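Local coordinates for protein DNA polymerase III subunit beta (Pseudomonas aeruginosa, PDB 4TSZ) that forms the ring-shaped sliding clamp that tethers DNA polymerases and other proteins to DNA and confers processivity on them, at residues R281-Q286 and F321-L326; F269-I274 and A304-Q309; N346-V351 and A360-P365; L275-Y280 and N297-E302. All coordinates share one frame; numbering follows the deposited sequence. Where two conformers were deposited one is given.

How the contacts relate
All four contacts lie within the C-terminal domain. From the N terminus, helix 262-273 comes first; contact 2 closes a loop by bringing its last turns against strand 303-309. Within that loop sits contact 4, where the linker leaving the helix meets the turn between strands 291-297 and 303-309. Contact 1 joins the start of strand 282-288 to residues 321-326, so its span crosses those of contacts 2 and 4. Contact 3 follows in series as a hairpin, meeting contact 1 round the Phe321 ring. Contacts 2 and 4 both touch the second subunit, whereas contacts 1 and 3 both reach the bound peptide.

Contact 1. Residues R281-Q286 and F321-L326; sequences RGIRLQ and FNVSYL
Ser324 OG is gripped by two nitrogens of Arg281, which comes side-on: NE donates over 2.8 Å to Ser324 OG, and NH2 reaches the same oxygen at 3.0 Å. The hydroxyl oxygen lies near the guanidinium plane, while Val323 CG1 covers part of one face of that group, offset toward its rim. Bends at chi2 (-81°) and chi3 (-68°) curl the arginine chain back over the start of the helix. Its backbone joins in as well, since Val323 N donates to Arg281 O at 2.8 Å, nearly straight at 170°. Beyond this point the segments pair as antiparallel neighbours within a four-stranded sheet, where Ile283 and Phe321 exchange two backbone bonds. Asn322, the last residue of strand 317-322, is also the N-cap of helix 323-330, and its OD1 accepts from Tyr325 N, which sits well above the carbonyl plane. On the buried side Ile283 CG2 packs 3.7 Å from Val323 CB, the two side chains crossing at about a right angle, and Ile283 CD1 meets Leu326 CD1. Phe269 of helix 262-273 also touches Ile283. Farther along, Leu285 CD2 approaches Phe321 CD2 obliquely at 3.8 Å.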
loop_
_atom_site.group_PDB
_atom_site.type_symbol
_atom_site.label_atom_id
_atom_site.label_comp_id
_atom_site.label_asym_id
_atom_site.label_seq_id
_atom_site.Cartn_x
_atom_site.Cartn_y
_atom_site.Cartn_z
ATOM N N ARG E 281 -1.497 -25.083 -2.960
ATOM C CA ARG E 281 -1.405 -24.786 -1.514
ATOM C C ARG E 281 -1.719 -25.964 -0.575
ATOM O O ARG E 281 -2.192 -25.769 0.543
ATOM C CB ARG E 281 -2.259 -23.537 -1.199
ATOM C CG ARG E 281 -1.832 -22.296 -2.001
ATOM C CD ARG E 281 -0.628 -21.605 -1.379
ATOM N NE ARG E 281 -0.995 -21.002 -0.089
ATOM C CZ ARG E 281 -0.156 -20.468 0.789
ATOM N NH1 ARG E 281 1.154 -20.486 0.564
ATOM N NH2 ARG E 281 -0.616 -19.919 1.904
ATOM N N GLY E 282 -1.441 -27.173 -1.049
ATOM C CA GLY E 282 -1.718 -28.397 -0.318
ATOM C C GLY E 282 -0.735 -28.698 0.785
ATOM O O GLY E 282 0.482 -28.570 0.613
ATOM N N ILE E 283 -1.282 -29.082 1.942
ATOM C CA ILE E 283 -0.532 -29.530 3.112
ATOM C C ILE E 283 -1.105 -30.862 3.548
ATOM O O ILE E 283 -2.275 -31.161 3.267
ATOM C CB ILE E 283 -0.457 -28.499 4.272
ATOM C CG1 ILE E 283 -1.854 -28.149 4.842
ATOM C CG2 ILE E 283 0.372 -27.266 3.877
ATOM C CD1 ILE E 283 -1.858 -27.590 6.222
ATOM N N ARG E 284 -0.283 -31.674 4.197
ATOM C CA ARG E 284 -0.703 -32.960 4.720
ATOM C C ARG E 284 -0.720 -32.892 6.242
ATOM O O ARG E 284 0.237 -32.424 6.866
ATOM C CB ARG E 284 0.206 -34.090 4.222
ATOM C CG ARG E 284 -0.263 -35.488 4.646
ATOM C CD ARG E 284 0.783 -36.539 4.360
ATOM N NE ARG E 284 1.973 -36.360 5.195
ATOM C CZ ARG E 284 3.082 -37.086 5.089
ATOM N NH1 ARG E 284 3.171 -38.051 4.178
ATOM N NH2 ARG E 284 4.113 -36.852 5.891
ATOM N N LEU E 285 -1.832 -33.340 6.823
ATOM C CA LEU E 285 -2.050 -33.397 8.259
ATOM C C LEU E 285 -2.022 -34.859 8.701
ATOM O O LEU E 285 -2.636 -35.712 8.058
ATOM C CB LEU E 285 -3.422 -32.766 8.579
ATOM C CG LEU E 285 -3.496 -31.347 9.165
ATOM C CD1 LEU E 285 -2.492 -30.396 8.552
ATOM C CD2 LEU E 285 -4.900 -30.789 9.061
ATOM N N GLN E 286 -1.277 -35.151 9.771
ATOM C CA GLN E 286 -1.236 -36.479 10.366
ATOM C C GLN E 286 -1.585 -36.322 11.823
ATOM O O GLN E 286 -0.789 -35.808 12.613
ATOM C CB GLN E 286 0.105 -37.187 10.157
ATOM C CG GLN E 286 0.301 -37.683 8.727
ATOM C CD GLN E 286 1.679 -38.251 8.468
ATOM O OE1 GLN E 286 1.862 -39.085 7.578
ATOM N NE2 GLN E 286 2.692 -37.796 9.204
ATOM N N PHE E 321 -5.274 -30.721 2.999
ATOM C CA PHE E 321 -6.029 -29.463 2.992
ATOM C C PHE E 321 -5.291 -28.357 2.292
ATOM O O PHE E 321 -4.052 -28.335 2.274
ATOM C CB PHE E 321 -6.325 -28.981 4.431
ATOM C CG PHE E 321 -7.474 -29.661 5.115
ATOM C CD1 PHE E 321 -8.789 -29.369 4.759
ATOM C CD2 PHE E 321 -7.253 -30.574 6.139
ATOM C CE1 PHE E 321 -9.860 -30.009 5.398
ATOM C CE2 PHE E 321 -8.323 -31.202 6.776
ATOM C CZ PHE E 321 -9.617 -30.928 6.388
ATOM N N ASN E 322 -6.061 -27.397 1.760
ATOM C CA ASN E 322 -5.500 -26.182 1.193
ATOM C C ASN E 322 -5.196 -25.329 2.447
ATOM O O ASN E 322 -6.114 -25.039 3.233
ATOM C CB ASN E 322 -6.507 -25.501 0.240
ATOM C CG ASN E 322 -6.092 -24.126 -0.263
ATOM O OD1 ASN E 322 -5.607 -23.275 0.478
ATOM N ND2 ASN E 322 -6.346 -23.833 -1.516
ATOM N N VAL E 323 -3.896 -25.022 2.672
ATOM C CA VAL E 323 -3.405 -24.276 3.837
ATOM C C VAL E 323 -3.977 -22.858 3.947
ATOM O O VAL E 323 -4.241 -22.399 5.057
ATOM C CB VAL E 323 -1.853 -24.356 4.009
ATOM C CG1 VAL E 323 -1.112 -23.632 2.895
ATOM C CG2 VAL E 323 -1.406 -23.867 5.389
ATOM N N SER E 324 -4.193 -22.187 2.790
ATOM C CA SER E 324 -4.788 -20.851 2.741
ATOM C C SER E 324 -6.211 -20.896 3.299
ATOM O O SER E 324 -6.575 -19.995 4.045
ATOM C CB SER E 324 -4.764 -20.292 1.317
ATOM O OG SER E 324 -3.430 -20.147 0.861
ATOM N N TYR E 325 -6.984 -21.971 3.003
ATOM C CA TYR E 325 -8.354 -22.140 3.521
ATOM C C TYR E 325 -8.354 -22.292 5.042
ATOM O O TYR E 325 -9.227 -21.738 5.708
ATOM C CB TYR E 325 -9.084 -23.336 2.868
ATOM C CG TYR E 325 -9.382 -23.216 1.386
ATOM C CD1 TYR E 325 -9.283 -21.990 0.726
ATOM C CD2 TYR E 325 -9.810 -24.319 0.651
ATOM C CE1 TYR E 325 -9.574 -21.875 -0.633
ATOM C CE2 TYR E 325 -10.097 -24.217 -0.706
ATOM C CZ TYR E 325 -9.991 -22.992 -1.342
ATOM O OH TYR E 325 -10.265 -22.908 -2.684
ATOM N N LEU E 326 -7.353 -23.011 5.595
ATOM C CA LEU E 326 -7.221 -23.194 7.042
ATOM C C LEU E 326 -6.791 -21.891 7.726
ATOM O O LEU E 326 -7.352 -21.541 8.765
ATOM C CB LEU E 326 -6.264 -24.352 7.393
ATOM C CG LEU E 326 -6.618 -25.756 6.856
ATOM C CD1 LEU E 326 -5.601 -26.762 7.317
ATOM C CD2 LEU E 326 -8.018 -26.211 7.306
#

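Contact 2. Residues F269-I274 and A304-Q309; sequences FSRTAI and AEEEVQ
The Arg271 guanidinium and the Glu306 carboxylate meet edge to edge, their planes only 25° apart. It is a side-on bidentate salt bridge: Arg271 NE donates to Glu306 OE2 at 2.7 Å, and Arg271 NH2 donates to Glu306 OE1, also at 2.7 Å. Both acceptors lie close to the guanidinium plane, and both bonds are nearly straight. OE1 uses its syn lone pair, whereas OE2 is met on the syn side but with the nitrogen somewhat out of the carboxylate plane. The glutamate runs extended beyond CG (chi2 171°), carrying its acid group from the strand to the helix, and the arginine chain bends at chi3 to turn NE and NH2 toward it. With two bonds between one pair of groups, rotation of either flat end is restrained, and the pairing probably favours the ionised form of this buried acid. The salt bridge ties helix 262-273 to strand 303-309; residues 269-273 and 304-309 run nearly antiparallel, in a clamp domain in which helices pack against the inner side of beta-sheets. Ala304, Glu305 and Glu306 pair in antiparallel fashion with a strand of the second subunit, so the sheet continues across the dimer interface; Arg271 NH1 also donates to Ser82 O of that subunit. Beside the ion pair the packing is apolar. Ala304 CB rests 3.7 Å from Thr272 CA, and Thr272 CG2 lies 4.1 Å from Glu306 CB. The Thr272 hydroxyl turns back into its own helix, where it bonds to Ala268 O.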
loop_
_atom_site.group_PDB
_atom_site.type_symbol
_atom_site.label_atom_id
_atom_site.label_comp_id
_atom_site.label_asym_id
_atom_site.label_seq_id
_atom_site.Cartn_x
_atom_site.Cartn_y
_atom_site.Cartn_z
ATOM N N PHE E 269 0.981 -23.461 10.417
ATOM C CA PHE E 269 0.405 -23.463 9.071
ATOM C C PHE E 269 1.104 -22.414 8.189
ATOM O O PHE E 269 1.420 -22.714 7.053
ATOM C CB PHE E 269 -1.128 -23.266 9.085
ATOM C CG PHE E 269 -1.951 -24.430 9.599
ATOM C CD1 PHE E 269 -1.538 -25.742 9.397
ATOM C CD2 PHE E 269 -3.167 -24.218 10.233
ATOM C CE1 PHE E 269 -2.299 -26.820 9.885
ATOM C CE2 PHE E 269 -3.931 -25.295 10.716
ATOM C CZ PHE E 269 -3.492 -26.587 10.537
ATOM N N SER E 270 1.398 -21.213 8.734
ATOM C CA SER E 270 2.094 -20.147 7.996
ATOM C C SER E 270 3.522 -20.573 7.601
ATOM O O SER E 270 3.928 -20.337 6.462
ATOM C CB SER E 270 2.153 -18.858 8.815
ATOM O OG SER E 270 0.869 -18.295 8.997
ATOM N N ARG E 271 4.268 -21.225 8.532
ATOM C CA ARG E 271 5.642 -21.697 8.270
ATOM C C ARG E 271 5.658 -22.747 7.170
ATOM O O ARG E 271 6.430 -22.610 6.219
ATOM C CB ARG E 271 6.309 -22.251 9.531
ATOM C CG ARG E 271 6.745 -21.173 10.512
ATOM C CD ARG E 271 7.581 -21.715 11.645
ATOM N NE ARG E 271 6.774 -22.372 12.673
ATOM C CZ ARG E 271 6.297 -21.764 13.750
ATOM N NH1 ARG E 271 6.520 -20.471 13.946
ATOM N NH2 ARG E 271 5.595 -22.442 14.643
ATOM N N THR E 272 4.801 -23.788 7.292
ATOM C CA THR E 272 4.717 -24.868 6.304
ATOM C C THR E 272 4.232 -24.385 4.927
ATOM O O THR E 272 4.729 -24.871 3.916
ATOM C CB THR E 272 3.945 -26.091 6.838
ATOM O OG1 THR E 272 2.610 -25.711 7.154
ATOM C CG2 THR E 272 4.619 -26.734 8.048
ATOM N N ALA E 273 3.297 -23.398 4.901
ATOM C CA ALA E 273 2.726 -22.803 3.686
ATOM C C ALA E 273 3.787 -22.273 2.718
ATOM O O ALA E 273 3.602 -22.387 1.503
ATOM C CB ALA E 273 1.748 -21.691 4.045
ATOM N N ILE E 274 4.914 -21.739 3.259
ATOM C CA ILE E 274 6.067 -21.225 2.488
ATOM C C ILE E 274 6.560 -22.273 1.471
ATOM O O ILE E 274 6.847 -21.928 0.324
ATOM C CB ILE E 274 7.204 -20.709 3.429
ATOM C CG1 ILE E 274 6.693 -19.531 4.306
ATOM C CG2 ILE E 274 8.475 -20.296 2.645
ATOM C CD1 ILE E 274 7.448 -19.304 5.617
ATOM N N ALA E 304 8.663 -28.724 4.072
ATOM C CA ALA E 304 8.489 -28.140 5.401
ATOM C C ALA E 304 7.719 -29.121 6.281
ATOM O O ALA E 304 6.755 -29.751 5.824
ATOM C CB ALA E 304 7.752 -26.821 5.312
ATOM N N GLU E 305 8.180 -29.284 7.529
ATOM C CA GLU E 305 7.577 -30.191 8.504
ATOM C C GLU E 305 7.485 -29.539 9.863
ATOM O O GLU E 305 8.403 -28.829 10.280
ATOM C CB GLU E 305 8.355 -31.512 8.614
ATOM C CG GLU E 305 8.166 -32.445 7.430
ATOM C CD GLU E 305 8.795 -33.819 7.559
ATOM O OE1 GLU E 305 8.219 -34.784 7.010
ATOM O OE2 GLU E 305 9.869 -33.931 8.192
ATOM N N GLU E 306 6.374 -29.787 10.559
ATOM C CA GLU E 306 6.148 -29.280 11.904
ATOM C C GLU E 306 5.227 -30.188 12.703
ATOM O O GLU E 306 4.360 -30.855 12.141
ATOM C CB GLU E 306 5.634 -27.831 11.890
ATOM C CG GLU E 306 6.129 -27.079 13.115
ATOM C CD GLU E 306 5.891 -25.586 13.159
ATOM O OE1 GLU E 306 5.522 -25.086 14.246
ATOM O OE2 GLU E 306 6.107 -24.912 12.127
ATOM N N GLU E 307 5.440 -30.223 14.016
ATOM C CA GLU E 307 4.648 -31.009 14.948
ATOM C C GLU E 307 4.032 -30.043 15.949
ATOM O O GLU E 307 4.742 -29.209 16.525
ATOM C CB GLU E 307 5.518 -32.052 15.662
ATOM C CG GLU E 307 6.025 -33.163 14.762
ATOM C CD GLU E 307 6.725 -34.302 15.481
ATOM O OE1 GLU E 307 7.492 -34.036 16.435
ATOM O OE2 GLU E 307 6.522 -35.467 15.072
ATOM N N VAL E 308 2.699 -30.115 16.104
ATOM C CA VAL E 308 1.942 -29.263 17.021
ATOM C C VAL E 308 1.212 -30.134 18.041
ATOM O O VAL E 308 0.504 -31.073 17.658
ATOM C CB VAL E 308 0.963 -28.302 16.284
ATOM C CG1 VAL E 308 0.250 -27.373 17.264
ATOM C CG2 VAL E 308 1.683 -27.494 15.209
ATOM N N GLN E 309 1.372 -29.810 19.330
ATOM C CA GLN E 309 0.672 -30.511 20.404
ATOM C C GLN E 309 -0.781 -30.052 20.399
ATOM O O GLN E 309 -1.051 -28.855 20.316
ATOM C CB GLN E 309 1.330 -30.256 21.768
ATOM C CG GLN E 309 2.519 -31.159 22.048
ATOM C CD GLN E 309 3.065 -30.925 23.428
ATOM O OE1 GLN E 309 3.998 -30.141 23.628
ATOM N NE2 GLN E 309 2.485 -31.588 24.419
#

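Contact 3. Residues N346-V351 and A360-P365; sequences NSSALV and AYVVMP
Val351 and Tyr361 project from the same face of the two strands, with Val351 CB 4.1 Å from Tyr361 CB. The tyrosine ring brings CD2 to within 3.5 Å of Val351 O, which lies at the ring edge, near its plane. Ala349 and Val363 share this face, and the Phe321 ring packs against both. From the other face Leu350 extends obliquely across Val362: its CG is anti to the backbone N (chi1 176°), and CD1 lies 4.1 Å from Val362 CG2 and 4.2 Å from Ala360 CB. Between the faces four backbone bonds join the hydrogen-bonded pairs Ala349-Val363 and Val351-Tyr361, the shortest running from Val351 N to Tyr361 O at 2.7 Å. Beyond the Ala349-Val363 pair the strands give way to loop. Pro365 lays its ring along the backbone opposite, with CG 3.4 Å from Ser347 O. Met364, bent at chi2 and chi3, folds its end back so that CE reaches 4.0 Å from Asn346 O. At the polar margin Ser347 OG bonds to Asp344. The bound peptide touches Asn346, Val362, Met364 and Pro365 and makes backbone hydrogen bonds with Pro365. This antiparallel hairpin of strands 349-353 and 359-363, continuing into a C-terminal tail, forms part of the peptide-binding site of a bacterial beta clamp.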
loop_
_atom_site.group_PDB
_atom_site.type_symbol
_atom_site.label_atom_id
_atom_site.label_comp_id
_atom_site.label_asym_id
_atom_site.label_seq_id
_atom_site.Cartn_x
_atom_site.Cartn_y
_atom_site.Cartn_z
ATOM N N ASN E 346 -11.673 -38.122 3.322
ATOM C CA ASN E 346 -12.490 -37.644 2.203
ATOM C C ASN E 346 -13.589 -36.670 2.637
ATOM O O ASN E 346 -14.291 -36.120 1.787
ATOM C CB ASN E 346 -13.087 -38.837 1.444
ATOM C CG ASN E 346 -12.064 -39.837 0.956
ATOM O OD1 ASN E 346 -12.049 -41.001 1.371
ATOM N ND2 ASN E 346 -11.176 -39.408 0.075
ATOM N N SER E 347 -13.724 -36.444 3.952
ATOM C CA SER E 347 -14.759 -35.582 4.517
ATOM C C SER E 347 -14.246 -34.268 5.066
ATOM O O SER E 347 -13.076 -34.154 5.453
ATOM C CB SER E 347 -15.565 -36.329 5.574
ATOM O OG SER E 347 -16.070 -37.546 5.051
ATOM N N SER E 348 -15.156 -33.278 5.092
ATOM C CA SER E 348 -14.942 -31.909 5.564
ATOM C C SER E 348 -14.485 -31.793 7.016
ATOM O O SER E 348 -14.819 -32.652 7.840
ATOM C CB SER E 348 -16.231 -31.110 5.414
ATOM O OG SER E 348 -16.231 -30.347 4.223
ATOM N N ALA E 349 -13.778 -30.700 7.332
ATOM C CA ALA E 349 -13.367 -30.345 8.679
ATOM C C ALA E 349 -14.427 -29.327 9.114
ATOM O O ALA E 349 -14.854 -28.506 8.300
ATOM C CB ALA E 349 -12.007 -29.673 8.665
ATOM N N LEU E 350 -14.889 -29.419 10.356
ATOM C CA LEU E 350 -15.816 -28.463 10.947
ATOM C C LEU E 350 -15.010 -27.708 11.990
ATOM O O LEU E 350 -14.299 -28.325 12.791
ATOM C CB LEU E 350 -17.039 -29.149 11.572
ATOM C CG LEU E 350 -18.072 -28.261 12.322
ATOM C CD1 LEU E 350 -18.722 -27.197 11.404
ATOM C CD2 LEU E 350 -19.153 -29.122 12.978
ATOM N N VAL E 351 -15.054 -26.372 11.928
ATOM C CA VAL E 351 -14.272 -25.532 12.830
ATOM C C VAL E 351 -15.174 -24.564 13.600
ATOM O O VAL E 351 -16.082 -23.963 13.023
ATOM C CB VAL E 351 -13.093 -24.814 12.104
ATOM C CG1 VAL E 351 -12.114 -24.205 13.107
ATOM C CG2 VAL E 351 -12.347 -25.766 11.168
ATOM N N ALA E 360 -19.414 -21.182 12.540
ATOM C CA ALA E 360 -19.110 -22.519 12.033
ATOM C C ALA E 360 -18.424 -22.411 10.671
ATOM O O ALA E 360 -18.847 -21.636 9.814
ATOM C CB ALA E 360 -20.375 -23.366 11.952
ATOM N N TYR E 361 -17.326 -23.151 10.507
ATOM C CA TYR E 361 -16.512 -23.127 9.294
ATOM C C TYR E 361 -16.324 -24.522 8.772
ATOM O O TYR E 361 -15.964 -25.421 9.519
ATOM C CB TYR E 361 -15.162 -22.442 9.549
ATOM C CG TYR E 361 -15.342 -21.063 10.141
ATOM C CD1 TYR E 361 -15.594 -19.963 9.326
ATOM C CD2 TYR E 361 -15.355 -20.871 11.522
ATOM C CE1 TYR E 361 -15.842 -18.701 9.868
ATOM C CE2 TYR E 361 -15.597 -19.612 12.077
ATOM C CZ TYR E 361 -15.840 -18.528 11.244
ATOM O OH TYR E 361 -16.051 -17.278 11.775
ATOM N N VAL E 362 -16.604 -24.709 7.486
ATOM C CA VAL E 362 -16.522 -26.017 6.833
ATOM C C VAL E 362 -15.456 -25.956 5.744
ATOM O O VAL E 362 -15.476 -25.034 4.938
ATOM C CB VAL E 362 -17.909 -26.433 6.279
ATOM C CG1 VAL E 362 -17.861 -27.830 5.676
ATOM C CG2 VAL E 362 -18.985 -26.353 7.370
ATOM N N VAL E 363 -14.492 -26.897 5.754
ATOM C CA VAL E 363 -13.438 -26.934 4.747
ATOM C C VAL E 363 -13.388 -28.333 4.140
ATOM O O VAL E 363 -13.065 -29.285 4.851
ATOM C CB VAL E 363 -12.032 -26.485 5.272
ATOM C CG1 VAL E 363 -11.013 -26.440 4.129
ATOM C CG2 VAL E 363 -12.087 -25.131 5.970
ATOM N N MET E 364 -13.659 -28.456 2.829
ATOM C CA MET E 364 -13.536 -29.740 2.131
ATOM C C MET E 364 -12.038 -30.062 1.994
ATOM O O MET E 364 -11.236 -29.160 1.706
ATOM C CB MET E 364 -14.169 -29.715 0.725
ATOM C CG MET E 364 -15.659 -29.973 0.708
ATOM S SD MET E 364 -16.220 -31.493 1.563
ATOM C CE MET E 364 -15.804 -32.721 0.358
ATOM N N PRO E 365 -11.642 -31.332 2.198
ATOM C CA PRO E 365 -10.219 -31.675 2.053
ATOM C C PRO E 365 -9.751 -31.774 0.592
ATOM O O PRO E 365 -10.523 -31.552 -0.346
ATOM C CB PRO E 365 -10.125 -33.031 2.769
ATOM C CG PRO E 365 -11.450 -33.647 2.567
ATOM C CD PRO E 365 -12.448 -32.517 2.556
#

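Contact 4. Residues L275-Y280 and N297-E302; sequences LSNEKY and NNPEQE
Leu275 and Glu302 cross at about a right angle, with Leu275 CD2 set 3.9 Å from Glu302 OE1 and also near Glu302 CB. A second crossing, between Asn277 and Pro299, is likewise close to perpendicular: the amide nitrogen ND2 of Asn277 lies 3.6 Å from Pro299 CG. Between these two, Asn298 turns its side chain over the linker, bringing CB 3.5 Å from Leu275 O. Its CG stands between the backbone N and the carbonyl carbon (chi1 65°), which lets the amide serve its own segment. Asn298 ND2 donates to Glu302 OE1 at 2.8 Å along an almost straight line, using the anti lone pair of that oxygen, while OD1 accepts from Glu302 N, which is well above the carbonyl plane. The type I turn from Asn298 to Gln301 is closed by the backbone bond from Gln301 N to Asn298 O, and the Asn298 side chain ties Glu302, the next residue, back to its start. On the other segment Asn277 OD1 takes two backbone donors, Lys279 N in an Asx turn and Tyr280 N at 3.0 Å; the first lies on a lone pair in the carbonyl plane, the second above that plane. No direct hydrogen bond joins the two segments; instead a water donates to Ser276 O and accepts from Asn298 ND2 at 3.1 Å. Glu302 and Glu300 form salt bridges with Lys75 of the second subunit, and Ser110 of that subunit bonds Glu302 OE2. Asn277 and Asn298 thus each bond backbone NH groups of their own loop, and the loops meet through packing and a water bridge, with Glu300 and Glu302 engaged at the dimer interface.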
loop_
_atom_site.group_PDB
_atom_site.type_symbol
_atom_site.label_atom_id
_atom_site.label_comp_id
_atom_site.label_asym_id
_atom_site.label_seq_id
_atom_site.Cartn_x
_atom_site.Cartn_y
_atom_site.Cartn_z
ATOM N N LEU E 275 6.612 -23.547 1.887
ATOM C CA LEU E 275 7.059 -24.633 1.017
ATOM C C LEU E 275 5.954 -25.480 0.370
ATOM O O LEU E 275 6.234 -26.539 -0.190
ATOM C CB LEU E 275 8.182 -25.456 1.662
ATOM C CG LEU E 275 9.415 -24.640 2.092
ATOM C CD1 LEU E 275 10.489 -25.534 2.671
ATOM C CD2 LEU E 275 9.967 -23.787 0.930
ATOM N N SER E 276 4.701 -24.990 0.409
ATOM C CA SER E 276 3.591 -25.669 -0.257
ATOM C C SER E 276 3.548 -25.171 -1.715
ATOM O O SER E 276 4.133 -24.124 -2.026
ATOM C CB SER E 276 2.266 -25.391 0.449
ATOM O OG SER E 276 1.816 -24.063 0.238
ATOM N N ASN E 277 2.883 -25.931 -2.602
ATOM C CA ASN E 277 2.691 -25.579 -4.016
ATOM C C ASN E 277 2.039 -24.184 -4.075
ATOM O O ASN E 277 1.058 -23.940 -3.369
ATOM C CB ASN E 277 1.798 -26.625 -4.689
ATOM C CG ASN E 277 1.679 -26.484 -6.184
ATOM O OD1 ASN E 277 1.105 -25.524 -6.713
ATOM N ND2 ASN E 277 2.182 -27.462 -6.902
ATOM N N GLU E 278 2.622 -23.260 -4.850
ATOM C CA GLU E 278 2.142 -21.878 -4.954
ATOM C C GLU E 278 0.709 -21.758 -5.492
ATOM O O GLU E 278 -0.018 -20.838 -5.110
ATOM C CB GLU E 278 3.120 -21.027 -5.769
ATOM N N LYS E 279 0.306 -22.699 -6.355
ATOM C CA LYS E 279 -1.026 -22.734 -6.953
ATOM C C LYS E 279 -2.008 -23.562 -6.115
ATOM O O LYS E 279 -3.077 -23.063 -5.753
ATOM C CB LYS E 279 -0.959 -23.265 -8.403
ATOM N N TYR E 280 -1.644 -24.818 -5.812
ATOM C CA TYR E 280 -2.528 -25.740 -5.098
ATOM C C TYR E 280 -2.571 -25.641 -3.575
ATOM O O TYR E 280 -3.579 -26.019 -2.969
ATOM C CB TYR E 280 -2.432 -27.164 -5.666
ATOM C CG TYR E 280 -2.653 -27.176 -7.162
ATOM C CD1 TYR E 280 -3.924 -26.984 -7.700
ATOM C CD2 TYR E 280 -1.580 -27.269 -8.043
ATOM C CE1 TYR E 280 -4.127 -26.924 -9.077
ATOM C CE2 TYR E 280 -1.770 -27.209 -9.424
ATOM C CZ TYR E 280 -3.047 -27.051 -9.936
ATOM O OH TYR E 280 -3.244 -27.002 -11.294
ATOM N N ASN E 297 5.081 -29.768 0.664
ATOM C CA ASN E 297 6.108 -29.882 -0.372
ATOM C C ASN E 297 5.665 -29.240 -1.669
ATOM O O ASN E 297 4.466 -29.023 -1.881
ATOM C CB ASN E 297 6.663 -31.307 -0.545
ATOM C CG ASN E 297 5.624 -32.365 -0.792
ATOM O OD1 ASN E 297 4.994 -32.418 -1.850
ATOM N ND2 ASN E 297 5.451 -33.250 0.173
ATOM N N ASN E 298 6.639 -28.850 -2.497
ATOM C CA ASN E 298 6.375 -28.151 -3.741
ATOM C C ASN E 298 6.996 -28.890 -4.959
ATOM O O ASN E 298 7.693 -29.892 -4.746
ATOM C CB ASN E 298 6.834 -26.672 -3.604
ATOM C CG ASN E 298 8.320 -26.455 -3.410
ATOM O OD1 ASN E 298 9.161 -27.295 -3.747
ATOM N ND2 ASN E 298 8.679 -25.274 -2.931
ATOM N N PRO E 299 6.776 -28.439 -6.230
ATOM C CA PRO E 299 7.372 -29.156 -7.378
ATOM C C PRO E 299 8.905 -29.228 -7.392
ATOM O O PRO E 299 9.446 -30.177 -7.957
ATOM C CB PRO E 299 6.815 -28.407 -8.597
ATOM C CG PRO E 299 5.605 -27.689 -8.088
ATOM C CD PRO E 299 5.972 -27.290 -6.700
ATOM N N GLU E 300 9.602 -28.259 -6.748
ATOM C CA GLU E 300 11.070 -28.209 -6.645
ATOM C C GLU E 300 11.603 -29.208 -5.600
ATOM O O GLU E 300 12.810 -29.255 -5.351
ATOM C CB GLU E 300 11.566 -26.783 -6.313
ATOM C CG GLU E 300 11.096 -25.689 -7.253
ATOM C CD GLU E 300 10.046 -24.776 -6.644
ATOM O OE1 GLU E 300 8.841 -25.112 -6.720
ATOM O OE2 GLU E 300 10.429 -23.728 -6.077
ATOM N N GLN E 301 10.702 -30.006 -4.991
ATOM C CA GLN E 301 10.990 -31.013 -3.958
ATOM C C GLN E 301 11.474 -30.434 -2.617
ATOM O O GLN E 301 12.061 -31.143 -1.795
ATOM C CB GLN E 301 11.818 -32.204 -4.484
ATOM C CG GLN E 301 11.023 -33.096 -5.440
ATOM C CD GLN E 301 11.888 -34.097 -6.168
ATOM O OE1 GLN E 301 12.651 -33.754 -7.080
ATOM N NE2 GLN E 301 11.752 -35.368 -5.816
ATOM N N GLU E 302 11.160 -29.148 -2.376
ATOM C CA GLU E 302 11.438 -28.460 -1.114
ATOM C C GLU E 302 10.372 -28.915 -0.125
ATOM O O GLU E 302 9.236 -29.141 -0.533
ATOM C CB GLU E 302 11.395 -26.945 -1.299
ATOM C CG GLU E 302 12.517 -26.440 -2.189
ATOM C CD GLU E 302 12.485 -24.956 -2.480
ATOM O OE1 GLU E 302 11.374 -24.408 -2.650
ATOM O OE2 GLU E 302 13.575 -24.346 -2.573
HETATM O O HOH W 1 6.560 -23.194 -2.140
#